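Local structure of EST1E (Clostridium proteoclasticum, 2WTM) at residues A[191-196]-A[219-224]. The protein hydrolyses ester bonds as a promiscuous feruloyl esterase, releasing ferulic acid from its esters, probably by the serine-nucleophile mechanism of alpha/beta hydrolases. Residues are numbered along the deposited sequence; the frame is centred on the assembly and turned at random.
Sequences PVLIVH and KLVTIP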
ATOM      1  N   PRO A 191     -14.700  17.378   8.991  1.00 14.34           N
ATOM      2  CA  PRO A 191     -14.695  18.433   8.038  1.00 14.09           C
ATOM      3  C   PRO A 191     -13.569  18.377   7.005  1.00 13.60           C
ATOM      4  O   PRO A 191     -12.413  18.134   7.368  1.00 13.70           O
ATOM      5  CB  PRO A 191     -14.533  19.706   8.884  1.00 13.16           C
ATOM      6  CG  PRO A 191     -15.114  19.278  10.202  1.00 14.38           C
ATOM      7  CD  PRO A 191     -14.566  17.886  10.358  1.00 15.36           C
ATOM      8  N   VAL A 192     -13.966  18.643   5.770  1.00 12.61           N
ATOM      9  CA  VAL A 192     -13.103  18.716   4.614  1.00 12.45           C
ATOM     10  C   VAL A 192     -13.257  20.030   3.843  1.00 13.60           C
ATOM     11  O   VAL A 192     -14.388  20.496   3.636  1.00 14.04           O
ATOM     12  CB  VAL A 192     -13.386  17.505   3.659  1.00 11.88           C
ATOM     13  CG1 VAL A 192     -12.501  17.528   2.492  1.00 12.76           C
ATOM     14  CG2 VAL A 192     -13.295  16.240   4.417  1.00 11.84           C
ATOM     15  N   LEU A 193     -12.106  20.614   3.432  1.00 12.85           N
ATOM     16  CA  LEU A 193     -12.100  21.728   2.488  1.00 12.75           C
ATOM     17  C   LEU A 193     -11.342  21.347   1.252  1.00 12.98           C
ATOM     18  O   LEU A 193     -10.117  21.117   1.315  1.00 13.16           O
ATOM     19  CB  LEU A 193     -11.454  22.979   3.058  1.00 13.08           C
ATOM     20  CG  LEU A 193     -11.226  24.156   2.125  1.00 12.60           C
ATOM     21  CD1 LEU A 193     -12.543  24.872   1.830  1.00 18.05           C
ATOM     22  CD2 LEU A 193     -10.265  25.199   2.740  1.00 14.08           C
ATOM     23  N   ILE A 194     -12.065  21.215   0.139  1.00 12.59           N
ATOM     24  CA  ILE A 194     -11.378  21.036  -1.160  1.00 13.74           C
ATOM     25  C   ILE A 194     -11.295  22.359  -1.845  1.00 15.82           C
ATOM     26  O   ILE A 194     -12.310  23.085  -1.914  1.00 15.05           O
ATOM     27  CB  ILE A 194     -12.046  19.992  -2.085  1.00 12.99           C
ATOM     28  CG1 ILE A 194     -11.959  18.631  -1.432  1.00 16.24           C
ATOM     29  CG2 ILE A 194     -11.348  19.989  -3.416  1.00 14.30           C
ATOM     30  CD1 ILE A 194     -12.725  17.585  -2.244  1.00 14.96           C
ATOM     31  N   VAL A 195     -10.104  22.693  -2.315  1.00 14.70           N
ATOM     32  CA  VAL A 195      -9.883  23.899  -3.163  1.00 15.16           C
ATOM     33  C   VAL A 195      -9.451  23.445  -4.537  1.00 15.12           C
ATOM     34  O   VAL A 195      -8.705  22.443  -4.652  1.00 15.31           O
ATOM     35  CB  VAL A 195      -8.784  24.795  -2.525  1.00 15.71           C
ATOM     36  CG1 VAL A 195      -8.681  26.097  -3.341  1.00 19.19           C
ATOM     37  CG2 VAL A 195      -9.108  25.052  -1.105  1.00 15.12           C
ATOM     38  N   HIS A 196      -9.930  24.085  -5.626  1.00 13.71           N
ATOM     39  CA  HIS A 196      -9.541  23.694  -6.946  1.00 13.55           C
ATOM     40  C   HIS A 196      -9.827  24.815  -7.923  1.00 13.54           C
ATOM     41  O   HIS A 196     -10.891  25.434  -7.829  1.00 13.46           O
ATOM     42  CB  HIS A 196     -10.368  22.440  -7.347  1.00 12.82           C
ATOM     43  CG  HIS A 196      -9.714  21.521  -8.326  1.00 13.14           C
ATOM     44  ND1 HIS A 196      -9.568  20.164  -8.090  1.00 17.12           N
ATOM     45  CD2 HIS A 196      -9.185  21.743  -9.536  1.00 18.14           C
ATOM     46  CE1 HIS A 196      -8.973  19.606  -9.114  1.00 15.84           C
ATOM     47  NE2 HIS A 196      -8.707  20.542 -10.010  1.00 17.85           N
ATOM     48  N   LYS A 219     -16.722  21.312   2.139  1.00 17.30           N
ATOM     49  CA  LYS A 219     -16.919  22.527   1.376  1.00 18.87           C
ATOM     50  C   LYS A 219     -15.952  22.618   0.227  1.00 17.76           C
ATOM     51  O   LYS A 219     -14.740  22.383   0.409  1.00 16.95           O
ATOM     52  CB  LYS A 219     -16.727  23.748   2.299  1.00 19.34           C
ATOM     53  CG  LYS A 219     -16.748  25.074   1.608  1.00 20.38           C
ATOM     54  CD  LYS A 219     -16.445  26.158   2.620  1.00 24.66           C
ATOM     55  CE  LYS A 219     -16.738  27.534   2.095  1.00 28.25           C
ATOM     56  NZ  LYS A 219     -15.978  28.448   3.000  1.00 35.85           N
ATOM     57  N   LEU A 220     -16.478  22.943  -0.950  1.00 17.08           N
ATOM     58  CA  LEU A 220     -15.658  23.146  -2.128  1.00 18.00           C
ATOM     59  C   LEU A 220     -15.459  24.624  -2.376  1.00 17.90           C
ATOM     60  O   LEU A 220     -16.438  25.352  -2.545  1.00 17.72           O
ATOM     61  CB  LEU A 220     -16.288  22.544  -3.364  1.00 18.09           C
ATOM     62  CG  LEU A 220     -15.572  22.801  -4.687  1.00 19.31           C
ATOM     63  CD1 LEU A 220     -14.169  22.186  -4.675  1.00 21.98           C
ATOM     64  CD2 LEU A 220     -16.385  22.316  -5.853  1.00 21.29           C
ATOM     65  N   VAL A 221     -14.218  25.050  -2.412  1.00 16.26           N
ATOM     66  CA  VAL A 221     -13.872  26.382  -2.857  1.00 17.15           C
ATOM     67  C   VAL A 221     -13.252  26.379  -4.234  1.00 16.51           C
ATOM     68  O   VAL A 221     -12.217  25.829  -4.459  1.00 14.92           O
ATOM     69  CB  VAL A 221     -12.990  27.122  -1.869  1.00 16.90           C
ATOM     70  CG1 VAL A 221     -12.577  28.452  -2.443  1.00 20.39           C
ATOM     71  CG2 VAL A 221     -13.767  27.368  -0.598  1.00 18.95           C
ATOM     72  N   THR A 222     -13.940  27.001  -5.213  1.00 16.68           N
ATOM     73  CA  THR A 222     -13.511  27.038  -6.562  1.00 18.14           C
ATOM     74  C   THR A 222     -12.708  28.299  -6.746  1.00 18.98           C
ATOM     75  O   THR A 222     -13.126  29.369  -6.253  1.00 20.47           O
ATOM     76  CB  THR A 222     -14.716  27.029  -7.522  1.00 19.71           C
ATOM     77  OG1 THR A 222     -15.413  25.801  -7.304  1.00 19.06           O
ATOM     78  CG2 THR A 222     -14.272  27.128  -8.977  1.00 19.47           C
ATOM     79  N   ILE A 223     -11.544  28.180  -7.375  1.00 17.71           N
ATOM     80  CA  ILE A 223     -10.782  29.399  -7.699  1.00 18.22           C
ATOM     81  C   ILE A 223     -11.062  29.733  -9.186  1.00 18.30           C
ATOM     82  O   ILE A 223     -10.539  29.082 -10.098  1.00 17.54           O
ATOM     83  CB  ILE A 223      -9.271  29.273  -7.432  1.00 17.97           C
ATOM     84  CG1 ILE A 223      -8.964  28.544  -6.099  1.00 17.72           C
ATOM     85  CG2 ILE A 223      -8.604  30.618  -7.477  1.00 17.35           C
ATOM     86  CD1 ILE A 223      -9.384  29.305  -4.855  1.00 19.60           C
ATOM     87  N   PRO A 224     -11.839  30.793  -9.435  1.00 18.63           N
ATOM     88  CA  PRO A 224     -12.188  31.020 -10.848  1.00 18.13           C
ATOM     89  C   PRO A 224     -11.005  31.375 -11.719  1.00 18.33           C
ATOM     90  O   PRO A 224     -10.215  32.251 -11.359  1.00 19.29           O
ATOM     91  CB  PRO A 224     -13.206  32.164 -10.775  1.00 18.40           C
ATOM     92  CG  PRO A 224     -13.647  32.197  -9.429  1.00 19.48           C
ATOM     93  CD  PRO A 224     -12.482  31.758  -8.559  1.00 18.56           C
TER
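Ile194 and Val221 lie on adjacent parallel strands, the last two of the central alpha/beta-hydrolase sheet, linked through helix 205-214 as a beta-alpha-beta unit; within the chain, 219-223 belongs to an outermost strand. The axes of 192-196 and 219-223 approach to 4.7 Å, with 17° between their directions, and five backbone hydrogen bonds run between them. Ile194 uses both its polar backbone atoms: its N donates to Lys219 O (2.9 Å) and its O accepts from Val221 N (2.8 Å). His196 N bonds to Val221 O in turn, while Lys219 N reaches Val192 O. The last bond, Ile223 N to His196 O (2.9 Å), is bent at the acceptor, with a C=O...N angle of 134° and the donor well above the carbonyl plane. Weaker CA-H...O contacts share these acceptors: Val221 O, for one, also receives Val195 CA at 3.3 Å.

Apolar contacts form on both faces. On the face shared with helix 205-214, Leu220 turns its CD1 back over Ile194, 3.8 Å from CG2. Beyond them, the His196 imidazole extends clear of 219-224 and is hydrogen-bonded at both nitrogens, ND1 to Ser208 OG and NE2 to Val203 O. On the reverse face, toward helix 234-249, Leu193 CD1 meets Val221 CG2 at 3.7 Å. Farther along, Val195 CG1, anti to its own N (chi1 -174°), is directed at Ile223, whose CD1 lies 3.6 Å from it.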